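Local coordinates for protein uridylate kinase (PDB 2IJ9) that probably catalyses the reversible transfer of a phosphate group from ATP to UMP, yielding UDP and ADP in pyrimidine nucleotide biosynthesis, at residues V3-G8 with V131-T136; Y196-T201 with E212-V217; F36-G41 with V105-T110; I127-F132 with S191-Y196; A69-A74 with V88-M93. The protein carries 1 engineered substitution. All coordinates share one frame; numbering follows the deposited sequence.

Contact 1. Residues V3-G8 with V131-T136; sequences VVLSLG and VFINAT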
# COMPACT_ATOMS: atom_id res chain seq x y z
N VAL B 3 -9.91 -20.81 -21.63
CA VAL B 3 -10.44 -19.86 -20.66
C VAL B 3 -9.77 -18.51 -20.76
O VAL B 3 -8.53 -18.42 -20.75
CB VAL B 3 -10.22 -20.34 -19.22
CG1 VAL B 3 -10.96 -19.44 -18.24
CG2 VAL B 3 -10.66 -21.78 -19.07
N VAL B 4 -10.59 -17.46 -20.87
CA VAL B 4 -10.12 -16.11 -20.58
C VAL B 4 -10.61 -15.73 -19.19
O VAL B 4 -11.82 -15.71 -18.93
CB VAL B 4 -10.64 -15.05 -21.61
CG1 VAL B 4 -10.19 -13.62 -21.23
CG2 VAL B 4 -10.17 -15.40 -23.00
N LEU B 5 -9.67 -15.46 -18.29
CA LEU B 5 -9.99 -14.98 -16.95
C LEU B 5 -9.68 -13.50 -16.84
O LEU B 5 -8.63 -13.03 -17.30
CB LEU B 5 -9.19 -15.74 -15.90
CG LEU B 5 -9.34 -15.31 -14.45
CD1 LEU B 5 -10.79 -15.41 -14.06
CD2 LEU B 5 -8.45 -16.16 -13.53
N SER B 6 -10.59 -12.77 -16.22
CA SER B 6 -10.36 -11.34 -16.02
C SER B 6 -10.24 -11.03 -14.52
O SER B 6 -11.18 -11.20 -13.77
CB SER B 6 -11.49 -10.53 -16.65
OG SER B 6 -11.04 -9.26 -17.09
N LEU B 7 -9.06 -10.57 -14.11
CA LEU B 7 -8.86 -10.09 -12.76
C LEU B 7 -8.77 -8.57 -12.77
O LEU B 7 -7.79 -8.01 -13.25
CB LEU B 7 -7.59 -10.69 -12.18
CG LEU B 7 -7.56 -12.20 -12.11
CD1 LEU B 7 -6.14 -12.66 -12.03
CD2 LEU B 7 -8.34 -12.67 -10.89
N GLY B 8 -9.80 -7.91 -12.25
CA GLY B 8 -9.89 -6.46 -12.27
C GLY B 8 -9.07 -5.76 -11.20
O GLY B 8 -8.21 -6.37 -10.55
N VAL B 131 -14.72 -20.01 -22.84
CA VAL B 131 -15.39 -19.38 -21.71
C VAL B 131 -14.64 -18.13 -21.24
O VAL B 131 -13.42 -18.15 -21.01
CB VAL B 131 -15.64 -20.40 -20.53
CG1 VAL B 131 -14.32 -21.03 -20.02
CG2 VAL B 131 -16.44 -19.77 -19.40
N PHE B 132 -15.40 -17.03 -21.14
CA PHE B 132 -14.90 -15.79 -20.57
C PHE B 132 -15.34 -15.61 -19.12
O PHE B 132 -16.50 -15.30 -18.85
CB PHE B 132 -15.37 -14.60 -21.41
CG PHE B 132 -14.97 -13.26 -20.86
CD1 PHE B 132 -13.81 -13.11 -20.09
CD2 PHE B 132 -15.72 -12.13 -21.16
CE1 PHE B 132 -13.45 -11.87 -19.59
CE2 PHE B 132 -15.36 -10.88 -20.68
CZ PHE B 132 -14.22 -10.75 -19.90
N ILE B 133 -14.41 -15.79 -18.18
CA ILE B 133 -14.70 -15.65 -16.76
C ILE B 133 -14.24 -14.28 -16.23
O ILE B 133 -13.05 -14.00 -16.11
CB ILE B 133 -14.04 -16.79 -15.97
CG1 ILE B 133 -14.46 -18.13 -16.55
CG2 ILE B 133 -14.41 -16.69 -14.49
CD1 ILE B 133 -13.84 -19.31 -15.86
N ASN B 134 -15.22 -13.44 -15.93
CA ASN B 134 -14.96 -12.08 -15.48
C ASN B 134 -15.00 -11.95 -13.94
O ASN B 134 -16.05 -11.66 -13.35
CB ASN B 134 -15.94 -11.11 -16.15
CG ASN B 134 -15.62 -9.67 -15.86
OD1 ASN B 134 -14.45 -9.30 -15.69
ND2 ASN B 134 -16.65 -8.84 -15.81
N ALA B 135 -13.85 -12.18 -13.29
CA ALA B 135 -13.76 -12.19 -11.84
C ALA B 135 -13.70 -10.78 -11.26
O ALA B 135 -12.64 -10.17 -11.19
CB ALA B 135 -12.55 -12.96 -11.40
N THR B 136 -14.86 -10.29 -10.82
CA THR B 136 -14.97 -8.95 -10.24
C THR B 136 -15.12 -9.01 -8.70
O THR B 136 -15.01 -10.08 -8.09
CB THR B 136 -16.11 -8.13 -10.94
OG1 THR B 136 -16.24 -6.84 -10.32
CG2 THR B 136 -17.44 -8.86 -10.91
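V4 and S6 alternate with I133 and A135 in the main-chain bonding that makes V3-G8 and V131-T136 parallel neighbours in the central sheet of this amino acid kinase family protein. V4 N donates to V131 O at 2.9 Å, and V4 O accepts from I133 N at 2.7 Å. S6 N reaches I133 O at 2.8 Å, but the return bond from A135 N to S6 O is weak, bent to 127° at the hydrogen. Beyond it the strands part, with G8 CA 6.0 Å from T136 CA.

On the apolar face of V3, L5, I133 and A135, V3 CG1 meets I133 CD1 at 3.7 Å, and L5 CD1 touches I133 CG2 at 3.9 Å. On the other, F132 has CG anti to its backbone N (chi1 177°), which turns one ring edge to the first strand; V4 CG1 packs on CD1 at 3.8 Å and V4 O lies in the ring plane. This face turns polar at S6, whose CB meets the ring edge.

Helix 202-209 covers the first face and helix 117-126 the second. The pairing gives out at G8 and T136, the latter predicted to bind ATP, consistent with strand ends that face the nucleotide site.

Contact 2. Residues Y196-T201 with E212-V217; sequences YVILGT and EAVGTV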
# COMPACT_ATOMS: atom_id res chain seq x y z
N TYR B 196 -19.07 -15.44 -17.65
CA TYR B 196 -19.42 -15.44 -16.25
C TYR B 196 -19.10 -14.05 -15.70
O TYR B 196 -18.15 -13.39 -16.14
CB TYR B 196 -18.61 -16.49 -15.50
CG TYR B 196 -19.15 -17.89 -15.66
CD1 TYR B 196 -18.89 -18.63 -16.80
CD2 TYR B 196 -19.92 -18.46 -14.65
CE1 TYR B 196 -19.39 -19.91 -16.94
CE2 TYR B 196 -20.42 -19.75 -14.78
CZ TYR B 196 -20.16 -20.47 -15.93
OH TYR B 196 -20.66 -21.75 -16.05
N VAL B 197 -19.93 -13.59 -14.77
CA VAL B 197 -19.65 -12.38 -14.01
C VAL B 197 -19.70 -12.76 -12.53
O VAL B 197 -20.77 -13.09 -12.01
CB VAL B 197 -20.67 -11.27 -14.33
CG1 VAL B 197 -20.52 -10.11 -13.35
CG2 VAL B 197 -20.50 -10.81 -15.78
N ILE B 198 -18.56 -12.75 -11.85
CA ILE B 198 -18.51 -13.39 -10.55
C ILE B 198 -17.71 -12.64 -9.49
O ILE B 198 -16.89 -11.78 -9.82
CB ILE B 198 -18.00 -14.85 -10.65
CG1 ILE B 198 -16.58 -14.89 -11.24
CG2 ILE B 198 -19.00 -15.70 -11.46
CD1 ILE B 198 -15.83 -16.18 -10.94
N LEU B 199 -17.96 -12.96 -8.23
CA LEU B 199 -17.07 -12.54 -7.17
C LEU B 199 -15.75 -13.32 -7.29
O LEU B 199 -15.70 -14.55 -7.12
CB LEU B 199 -17.74 -12.70 -5.81
CG LEU B 199 -16.95 -12.04 -4.68
CD1 LEU B 199 -17.86 -11.16 -3.84
CD2 LEU B 199 -16.17 -13.06 -3.82
N GLY B 200 -14.69 -12.59 -7.60
CA GLY B 200 -13.40 -13.18 -7.89
C GLY B 200 -12.73 -13.85 -6.72
O GLY B 200 -11.91 -13.24 -6.04
N THR B 201 -13.09 -15.10 -6.47
CA THR B 201 -12.36 -15.90 -5.51
C THR B 201 -12.02 -17.23 -6.17
O THR B 201 -12.83 -17.76 -6.94
CB THR B 201 -13.16 -16.11 -4.21
OG1 THR B 201 -12.64 -17.24 -3.49
CG2 THR B 201 -14.62 -16.35 -4.51
N GLU B 212 -20.55 -24.26 -13.78
CA GLU B 212 -21.58 -24.37 -12.75
C GLU B 212 -22.33 -23.06 -12.50
O GLU B 212 -22.06 -22.04 -13.15
CB GLU B 212 -20.96 -24.87 -11.44
CG GLU B 212 -20.05 -26.07 -11.62
CD GLU B 212 -19.36 -26.50 -10.34
OE1 GLU B 212 -19.78 -26.03 -9.25
OE2 GLU B 212 -18.41 -27.32 -10.42
N ALA B 213 -23.27 -23.10 -11.56
CA ALA B 213 -24.01 -21.91 -11.16
C ALA B 213 -23.16 -21.04 -10.24
O ALA B 213 -23.04 -21.30 -9.05
CB ALA B 213 -25.33 -22.27 -10.49
N VAL B 214 -22.53 -20.04 -10.84
CA VAL B 214 -21.88 -18.95 -10.10
C VAL B 214 -22.30 -17.62 -10.72
O VAL B 214 -22.60 -17.54 -11.92
CB VAL B 214 -20.33 -19.08 -10.02
CG1 VAL B 214 -19.92 -19.81 -8.77
CG2 VAL B 214 -19.79 -19.80 -11.24
N GLY B 215 -22.33 -16.61 -9.88
CA GLY B 215 -22.72 -15.26 -10.25
C GLY B 215 -23.81 -15.16 -11.29
O GLY B 215 -24.94 -15.61 -11.09
N THR B 216 -23.45 -14.56 -12.40
CA THR B 216 -24.36 -14.39 -13.51
C THR B 216 -23.73 -15.09 -14.71
O THR B 216 -22.64 -14.71 -15.17
CB THR B 216 -24.54 -12.89 -13.82
OG1 THR B 216 -25.12 -12.24 -12.68
CG2 THR B 216 -25.41 -12.68 -15.08
N VAL B 217 -24.40 -16.13 -15.19
CA VAL B 217 -23.96 -16.80 -16.40
C VAL B 217 -24.60 -16.08 -17.58
O VAL B 217 -25.75 -15.64 -17.49
CB VAL B 217 -24.29 -18.31 -16.42
CG1 VAL B 217 -23.48 -19.01 -17.50
CG2 VAL B 217 -24.02 -18.94 -15.05
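Y196 is the side chain that ties strand 195-199 to E212-V217, and the packing is closest around its ring. V217 lies alongside, pointing the same way, and sets CG1 over one ring face in a CH-pi contact, 4.2 Å from the centroid; its CG2 meets Y196 CE2 at 3.7 Å. The V214 side chain crosses that of Y196 at about a right angle, with V214 CG2 3.6 Å from Y196 CE2, and V214 CB is 3.9 Å from I198 CG2. Y196 OH donates a hydrogen bond of 3.2 Å to E212 O. A phenylalanine at Y196 would probably leave E212 O without this donor and the loop before V214 less firmly tied to the strand.

Behind the ring V197 and T216 form an antiparallel hydrogen-bonded pair, with V197 N to T216 O at 3.0 Å and T216 N to V197 O at 3.1 Å. G215 has a positive phi, and a side chain there would run into V197 O and I198 CG2, so the close approach depends on glycine.

The contact slackens at both ends: L199-T201 diverge toward helix 202-209, and on the solvent side E212 points away while A213 is exposed. Strand 195-199, helix 202-209 and antiparallel strand 216-218 make up the C-terminal part of the sheet. Here backbone bonds hold the strands, while the Y196 ring and hydroxyl tie the preceding loop to them.

Contact 3. Residues F36-G41 with V105-T110; sequences FVVVGG and VVMGGT. With SO4 (sulfate ion), chain D.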
# COMPACT_ATOMS: atom_id res chain seq x y z
N PHE B 36 -5.87 -17.89 -20.40
CA PHE B 36 -5.37 -16.55 -20.58
C PHE B 36 -5.81 -15.74 -19.38
O PHE B 36 -6.95 -15.86 -18.93
CB PHE B 36 -5.94 -15.95 -21.86
CG PHE B 36 -5.47 -16.63 -23.12
CD1 PHE B 36 -4.66 -15.95 -24.02
CD2 PHE B 36 -5.84 -17.94 -23.40
CE1 PHE B 36 -4.22 -16.57 -25.17
CE2 PHE B 36 -5.40 -18.56 -24.54
CZ PHE B 36 -4.60 -17.87 -25.43
N VAL B 37 -4.91 -14.92 -18.85
CA VAL B 37 -5.24 -14.03 -17.74
C VAL B 37 -4.99 -12.57 -18.09
O VAL B 37 -3.90 -12.20 -18.52
CB VAL B 37 -4.42 -14.36 -16.50
CG1 VAL B 37 -4.84 -13.46 -15.36
CG2 VAL B 37 -4.59 -15.82 -16.10
N VAL B 38 -6.01 -11.74 -17.90
CA VAL B 38 -5.85 -10.30 -18.07
C VAL B 38 -5.99 -9.54 -16.73
O VAL B 38 -7.09 -9.36 -16.19
CB VAL B 38 -6.89 -9.74 -19.06
CG1 VAL B 38 -6.65 -8.24 -19.31
CG2 VAL B 38 -6.86 -10.54 -20.34
N VAL B 39 -4.87 -9.07 -16.20
CA VAL B 39 -4.88 -8.33 -14.96
C VAL B 39 -5.10 -6.82 -15.20
O VAL B 39 -4.80 -6.29 -16.26
CB VAL B 39 -3.57 -8.53 -14.17
CG1 VAL B 39 -3.08 -9.99 -14.29
CG2 VAL B 39 -2.53 -7.58 -14.67
N GLY B 40 -5.65 -6.14 -14.20
CA GLY B 40 -5.90 -4.72 -14.30
C GLY B 40 -4.97 -3.92 -13.41
O GLY B 40 -4.14 -4.48 -12.70
N GLY B 41 -5.12 -2.60 -13.45
CA GLY B 41 -4.18 -1.71 -12.77
C GLY B 41 -4.25 -1.64 -11.25
O GLY B 41 -3.24 -1.35 -10.60
N VAL B 105 -0.98 -17.76 -20.26
CA VAL B 105 -0.49 -16.48 -20.69
C VAL B 105 -1.16 -15.42 -19.83
O VAL B 105 -2.35 -15.49 -19.57
CB VAL B 105 -0.76 -16.26 -22.18
CG1 VAL B 105 -0.28 -14.86 -22.62
CG2 VAL B 105 -0.04 -17.32 -22.99
N VAL B 106 -0.37 -14.47 -19.36
CA VAL B 106 -0.86 -13.41 -18.50
C VAL B 106 -0.46 -12.07 -19.09
O VAL B 106 0.73 -11.77 -19.23
CB VAL B 106 -0.24 -13.49 -17.08
CG1 VAL B 106 -0.81 -12.41 -16.20
CG2 VAL B 106 -0.47 -14.88 -16.45
N MET B 107 -1.46 -11.25 -19.41
CA MET B 107 -1.19 -9.93 -19.97
C MET B 107 -1.85 -8.77 -19.23
O MET B 107 -2.85 -8.94 -18.51
CB MET B 107 -1.62 -9.88 -21.44
CG MET B 107 -3.10 -10.06 -21.67
SD MET B 107 -3.36 -10.28 -23.43
CE MET B 107 -2.75 -8.69 -23.95
N GLY B 108 -1.30 -7.58 -19.45
CA GLY B 108 -1.89 -6.36 -18.93
C GLY B 108 -2.86 -5.83 -19.95
O GLY B 108 -3.59 -6.61 -20.57
N GLY B 109 -2.86 -4.51 -20.13
CA GLY B 109 -3.64 -3.86 -21.19
C GLY B 109 -2.93 -3.93 -22.52
O GLY B 109 -1.78 -4.38 -22.61
N THR B 110 -3.63 -3.49 -23.57
CA THR B 110 -3.04 -3.35 -24.91
C THR B 110 -3.29 -1.94 -25.46
O THR B 110 -2.46 -1.06 -25.29
CB THR B 110 -3.57 -4.39 -25.90
OG1 THR B 110 -5.00 -4.30 -25.98
CG2 THR B 110 -3.20 -5.78 -25.45
S SO4 D . -8.59 -2.02 -13.45
O1 SO4 D . -8.75 -3.46 -13.34
O2 SO4 D . -7.44 -1.71 -14.31
O3 SO4 D . -9.80 -1.47 -14.06
O4 SO4 D . -8.35 -1.43 -12.13
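V105 opens the pairing beside F36: its O accepts from V37 N at 2.7 Å, while its CB lies obliquely near the F36 ring, 4.3 Å from CD1. V106 turns to the other face of the sheet with V37. There V106 CG2 packs on V37 CB at 4.0 Å. V106 CG1 also meets V39 CG1 at 3.8 Å, the two side chains crossing at about a right angle. M107 takes up the bonding again. Its N donates to V37 O at 2.8 Å in a nearly straight bond (163° at the hydrogen), and its O receives V39 N at 3.1 Å. With chi1 at 64°, M107 CG sits between the backbone N and the carbonyl carbon, which lays it alongside V38, 4.0 Å from V38 CG2.

From G108 the chain leaves the strand, though V38 CG1 still touches G108 O. G109 is held by helix 59-80, its N bonded to T70 OG1, and T110 begins the predicted UMP-binding run.

The partner strand likewise ends in glycines. G41 N donates to sulfate O2 at 2.6 Å, and G42 N binds the same ion, probably taken from the crystallisation liquor. Valine-rich strands bonded through their backbones thus give way, at matching ends, to glycine turns; on the first segment, bare amides at the head of helix 42-54 hold an anion, consistent with a phosphate-binding place in the nucleotide site.

Contact 4. Residues I127-F132 with S191-Y196; sequences IKADVF and SKIKTY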
# COMPACT_ATOMS: atom_id res chain seq x y z
N ILE B 127 -9.20 -15.06 -29.94
CA ILE B 127 -8.68 -16.41 -29.88
C ILE B 127 -9.76 -17.47 -29.89
O ILE B 127 -9.45 -18.65 -29.70
CB ILE B 127 -7.82 -16.60 -28.63
CG1 ILE B 127 -8.70 -16.46 -27.37
CG2 ILE B 127 -6.67 -15.61 -28.65
CD1 ILE B 127 -8.24 -17.24 -26.15
N LYS B 128 -11.01 -17.06 -30.10
CA LYS B 128 -12.19 -17.95 -30.04
C LYS B 128 -12.21 -18.73 -28.73
O LYS B 128 -11.93 -19.94 -28.71
CB LYS B 128 -12.24 -18.92 -31.23
CG LYS B 128 -12.90 -18.36 -32.50
CD LYS B 128 -11.89 -17.62 -33.39
CE LYS B 128 -12.58 -16.82 -34.50
NZ LYS B 128 -13.34 -15.63 -33.98
N ALA B 129 -12.51 -18.04 -27.63
CA ALA B 129 -12.40 -18.66 -26.31
C ALA B 129 -13.64 -19.47 -26.01
O ALA B 129 -14.73 -19.12 -26.47
CB ALA B 129 -12.16 -17.62 -25.25
N ASP B 130 -13.46 -20.54 -25.24
CA ASP B 130 -14.56 -21.41 -24.81
C ASP B 130 -15.39 -20.75 -23.72
O ASP B 130 -16.62 -20.92 -23.67
CB ASP B 130 -14.03 -22.74 -24.30
CG ASP B 130 -13.40 -23.56 -25.40
OD1 ASP B 130 -12.42 -24.28 -25.11
OD2 ASP B 130 -13.87 -23.49 -26.55
N VAL B 131 -14.72 -20.01 -22.84
CA VAL B 131 -15.39 -19.38 -21.71
C VAL B 131 -14.64 -18.13 -21.24
O VAL B 131 -13.42 -18.15 -21.01
CB VAL B 131 -15.64 -20.40 -20.53
CG1 VAL B 131 -14.32 -21.03 -20.02
CG2 VAL B 131 -16.44 -19.77 -19.40
N PHE B 132 -15.40 -17.03 -21.14
CA PHE B 132 -14.90 -15.79 -20.57
C PHE B 132 -15.34 -15.61 -19.12
O PHE B 132 -16.50 -15.30 -18.85
CB PHE B 132 -15.37 -14.60 -21.41
CG PHE B 132 -14.97 -13.26 -20.86
CD1 PHE B 132 -13.81 -13.11 -20.09
CD2 PHE B 132 -15.72 -12.13 -21.16
CE1 PHE B 132 -13.45 -11.87 -19.59
CE2 PHE B 132 -15.36 -10.88 -20.68
CZ PHE B 132 -14.22 -10.75 -19.90
N SER B 191 -19.51 -11.90 -29.91
CA SER B 191 -18.67 -13.10 -29.82
C SER B 191 -19.45 -14.37 -29.51
O SER B 191 -18.99 -15.48 -29.81
CB SER B 191 -17.56 -12.92 -28.78
OG SER B 191 -18.09 -12.98 -27.46
N LYS B 192 -20.63 -14.20 -28.90
CA LYS B 192 -21.47 -15.32 -28.49
C LYS B 192 -20.71 -16.33 -27.63
O LYS B 192 -20.99 -17.53 -27.67
CB LYS B 192 -22.11 -16.00 -29.71
CG LYS B 192 -22.85 -15.03 -30.65
CD LYS B 192 -23.49 -15.73 -31.85
CE LYS B 192 -22.47 -16.04 -32.94
NZ LYS B 192 -23.10 -16.72 -34.10
N ILE B 193 -19.74 -15.83 -26.86
CA ILE B 193 -18.92 -16.65 -25.97
C ILE B 193 -19.50 -16.68 -24.54
O ILE B 193 -19.78 -15.63 -23.95
CB ILE B 193 -17.45 -16.13 -25.93
CG1 ILE B 193 -16.85 -16.18 -27.33
CG2 ILE B 193 -16.59 -16.94 -24.97
CD1 ILE B 193 -15.42 -15.69 -27.40
N LYS B 194 -19.68 -17.90 -24.02
CA LYS B 194 -20.23 -18.11 -22.68
C LYS B 194 -19.43 -17.36 -21.63
O LYS B 194 -18.25 -17.66 -21.39
CB LYS B 194 -20.27 -19.60 -22.32
CG LYS B 194 -21.11 -19.93 -21.09
CD LYS B 194 -20.49 -21.10 -20.34
CE LYS B 194 -21.47 -21.77 -19.37
NZ LYS B 194 -22.31 -22.82 -20.03
N THR B 195 -20.09 -16.37 -21.01
CA THR B 195 -19.46 -15.49 -20.04
C THR B 195 -19.94 -15.75 -18.60
O THR B 195 -21.04 -16.25 -18.37
CB THR B 195 -19.64 -14.00 -20.46
OG1 THR B 195 -19.06 -13.82 -21.75
CG2 THR B 195 -18.95 -13.05 -19.49
N TYR B 196 -19.07 -15.44 -17.65
CA TYR B 196 -19.42 -15.44 -16.25
C TYR B 196 -19.10 -14.05 -15.70
O TYR B 196 -18.15 -13.39 -16.14
CB TYR B 196 -18.61 -16.49 -15.50
CG TYR B 196 -19.15 -17.89 -15.66
CD1 TYR B 196 -18.89 -18.63 -16.80
CD2 TYR B 196 -19.92 -18.46 -14.65
CE1 TYR B 196 -19.39 -19.91 -16.94
CE2 TYR B 196 -20.42 -19.75 -14.78
CZ TYR B 196 -20.16 -20.47 -15.93
OH TYR B 196 -20.66 -21.75 -16.05
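A129 and I193 meet first: the isoleucine points at the opposite segment and packs along the A129 carbonyl, with I193 CG2 and CD1 both near A129 O and CD1 4.4 Å from A129 CB. The chain has just left helix 117-126, which K128 ends as the C-prime residue of a Schellman motif. D130 points away from the second segment, and its OD1 accepts from the backbone N of K2.

V131 brings the two chains into step. Its CG2 is anti to the backbone N, which carries this methyl over to the second segment, 3.4 Å from K194 O and at the edge of the Y196 ring, 3.7 Å from CD1. F132 then makes both backbone bonds of the contact: its N donates to K194 O at 2.9 Å and its O accepts from Y196 N at 2.8 Å, the parallel pattern centred on the F132-T195 bridge. Side by side with the phenylalanine, T195 sets CG2 3.8 Å from F132 CD2. The T195 hydroxyl turns back on its own chain and donates to I193 O at 2.9 Å, a bond that braces the approach to the strand. With an alanine at T195, I193 O would probably be left without this donor and a gap would open beside the F132 ring.

Strand 131-136 is thereby flanked by strand 195-199 on this side and by strand 2-7 on the other. Helix 117-126 lies against A129, F132 and I193 through A120 and A124, while strand 216-218 follows on the far side of strand 195-199.

Contact 5. Residues A69-A74 with V88-M93; sequences ATRLNA and VPVDFM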
# COMPACT_ATOMS: atom_id res chain seq x y z
N ALA B 69 1.39 -0.04 -15.41
CA ALA B 69 0.93 -0.59 -14.15
C ALA B 69 0.29 -1.98 -14.28
O ALA B 69 0.66 -2.92 -13.56
CB ALA B 69 -0.04 0.38 -13.51
N THR B 70 -0.66 -2.11 -15.21
CA THR B 70 -1.28 -3.40 -15.41
C THR B 70 -0.18 -4.44 -15.65
O THR B 70 -0.17 -5.48 -15.00
CB THR B 70 -2.32 -3.40 -16.56
OG1 THR B 70 -1.66 -3.10 -17.81
CG2 THR B 70 -3.38 -2.36 -16.33
N ARG B 71 0.76 -4.11 -16.53
CA ARG B 71 1.82 -5.04 -16.92
C ARG B 71 2.65 -5.47 -15.72
O ARG B 71 3.06 -6.62 -15.62
CB ARG B 71 2.74 -4.39 -17.96
CG ARG B 71 2.05 -3.80 -19.17
CD ARG B 71 2.05 -4.76 -20.33
NE ARG B 71 1.33 -4.20 -21.47
CZ ARG B 71 1.85 -3.33 -22.32
NH1 ARG B 71 3.11 -2.93 -22.16
NH2 ARG B 71 1.13 -2.88 -23.33
N LEU B 72 2.88 -4.53 -14.80
CA LEU B 72 3.62 -4.77 -13.57
C LEU B 72 2.88 -5.74 -12.64
O LEU B 72 3.46 -6.70 -12.14
CB LEU B 72 3.89 -3.45 -12.85
CG LEU B 72 4.91 -3.50 -11.71
CD1 LEU B 72 6.04 -4.51 -11.93
CD2 LEU B 72 5.46 -2.12 -11.54
N ASN B 73 1.60 -5.48 -12.41
CA ASN B 73 0.76 -6.42 -11.70
C ASN B 73 0.84 -7.79 -12.34
O ASN B 73 0.95 -8.81 -11.66
CB ASN B 73 -0.67 -5.92 -11.69
CG ASN B 73 -0.83 -4.69 -10.87
OD1 ASN B 73 -1.58 -3.78 -11.22
ND2 ASN B 73 -0.10 -4.63 -9.76
N ALA B 74 0.80 -7.79 -13.67
CA ALA B 74 0.80 -9.03 -14.41
C ALA B 74 2.09 -9.82 -14.15
O ALA B 74 2.05 -11.04 -13.95
CB ALA B 74 0.64 -8.75 -15.86
N VAL B 88 5.35 -10.86 -20.59
CA VAL B 88 4.03 -10.27 -20.64
C VAL B 88 3.76 -9.79 -22.07
O VAL B 88 4.39 -8.83 -22.52
CB VAL B 88 3.89 -9.09 -19.65
CG1 VAL B 88 2.54 -8.39 -19.81
CG2 VAL B 88 4.02 -9.56 -18.22
N PRO B 89 2.81 -10.44 -22.77
CA PRO B 89 2.46 -9.98 -24.11
C PRO B 89 1.91 -8.58 -24.11
O PRO B 89 1.26 -8.17 -23.15
CB PRO B 89 1.35 -10.95 -24.54
CG PRO B 89 0.88 -11.57 -23.32
CD PRO B 89 2.03 -11.63 -22.39
N VAL B 90 2.17 -7.87 -25.21
CA VAL B 90 1.86 -6.46 -25.33
C VAL B 90 0.73 -6.28 -26.34
O VAL B 90 0.23 -5.17 -26.55
CB VAL B 90 3.13 -5.70 -25.75
CG1 VAL B 90 3.47 -5.99 -27.20
CG2 VAL B 90 2.99 -4.22 -25.52
N ASP B 91 0.37 -7.40 -26.98
CA ASP B 91 -0.75 -7.49 -27.94
C ASP B 91 -1.22 -8.94 -28.07
O ASP B 91 -0.53 -9.87 -27.66
CB ASP B 91 -0.38 -6.89 -29.31
CG ASP B 91 0.64 -7.73 -30.08
OD1 ASP B 91 0.39 -8.92 -30.33
OD2 ASP B 91 1.70 -7.17 -30.45
N PHE B 92 -2.39 -9.12 -28.67
CA PHE B 92 -3.05 -10.41 -28.67
C PHE B 92 -2.29 -11.42 -29.51
O PHE B 92 -2.28 -12.60 -29.19
CB PHE B 92 -4.50 -10.29 -29.15
CG PHE B 92 -5.31 -9.21 -28.46
CD1 PHE B 92 -6.48 -9.54 -27.80
CD2 PHE B 92 -4.93 -7.88 -28.50
CE1 PHE B 92 -7.24 -8.57 -27.16
CE2 PHE B 92 -5.68 -6.91 -27.86
CZ PHE B 92 -6.85 -7.26 -27.19
N MET B 93 -1.68 -10.98 -30.61
CA MET B 93 -0.94 -11.90 -31.48
C MET B 93 0.17 -12.53 -30.66
O MET B 93 0.26 -13.75 -30.59
CB MET B 93 -0.39 -11.19 -32.71
CG MET B 93 -1.44 -10.82 -33.73
SD MET B 93 -1.26 -9.13 -34.33
CE MET B 93 -2.88 -8.85 -35.03
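R71 leaves its helix with CG anti to the carbonyl carbon and then bends at chi2 (-96°), which carries the rest of the side chain across V88 and on to V90. V88 has CG1 anti to its backbone N (chi1 174°), and this branch meets the arginine stem, R71 CD to V88 CG1 being 3.7 Å. In V90 the branch anti to the backbone N is CG2; it stands over one face of the guanidinium, 3.5 Å from R71 CZ. The flat cation is thus laid against a methyl group, while its NE is given to a different partner, G109 O, in a weak hydrogen bond. One turn further along the helix A74 points toward the loop, and its CB touches V88 CG2 at 4.2 Å.

The contacts between the two segments are all van der Waals, with the stem and the guanidinium face serving as the apolar surface and the N-H groups left for other work. The packing is modest and partly open to solvent, V90 being exposed.

Helix 59-80 is joined here to the loop that leads into helix 92-99, beside the edge of the sheet formed by strand 104-107. A74 rests on V106, whereas P89 turns away from helix 59-80 to pack on V105 and M107. D91 is the N-cap of helix 92-99, with OD1 accepting from E94 N. F92 then packs inward on helix 117-126, and its ring meets that of F111 in the predicted UMP-binding run, while L72 touches I65 of a neighbouring subunit.

How the contacts relate
Contacts 3, 1, 4 and 2 follow one another in that order across the central sheet, which carries helices on both faces. Contacts 1 and 4 share V131 and F132, contacts 4 and 2 share Y196, and contact 3 joins contact 1 through V3 O and F36 N, 2.7 Å apart. Contact 5 lies against the sheet at strand 104-107, between helix 59-80 and the loop before helix 92-99, its centre about 5 Å from that of contact 3. The centres of contacts 2 and 5 are about 24 Å apart. The sulfate bound by G41 lies about 3 Å from G8 by nearest atoms; T136 and T110, predicted to bind ATP and UMP, sit at or just past strand ends of contacts 1 and 3.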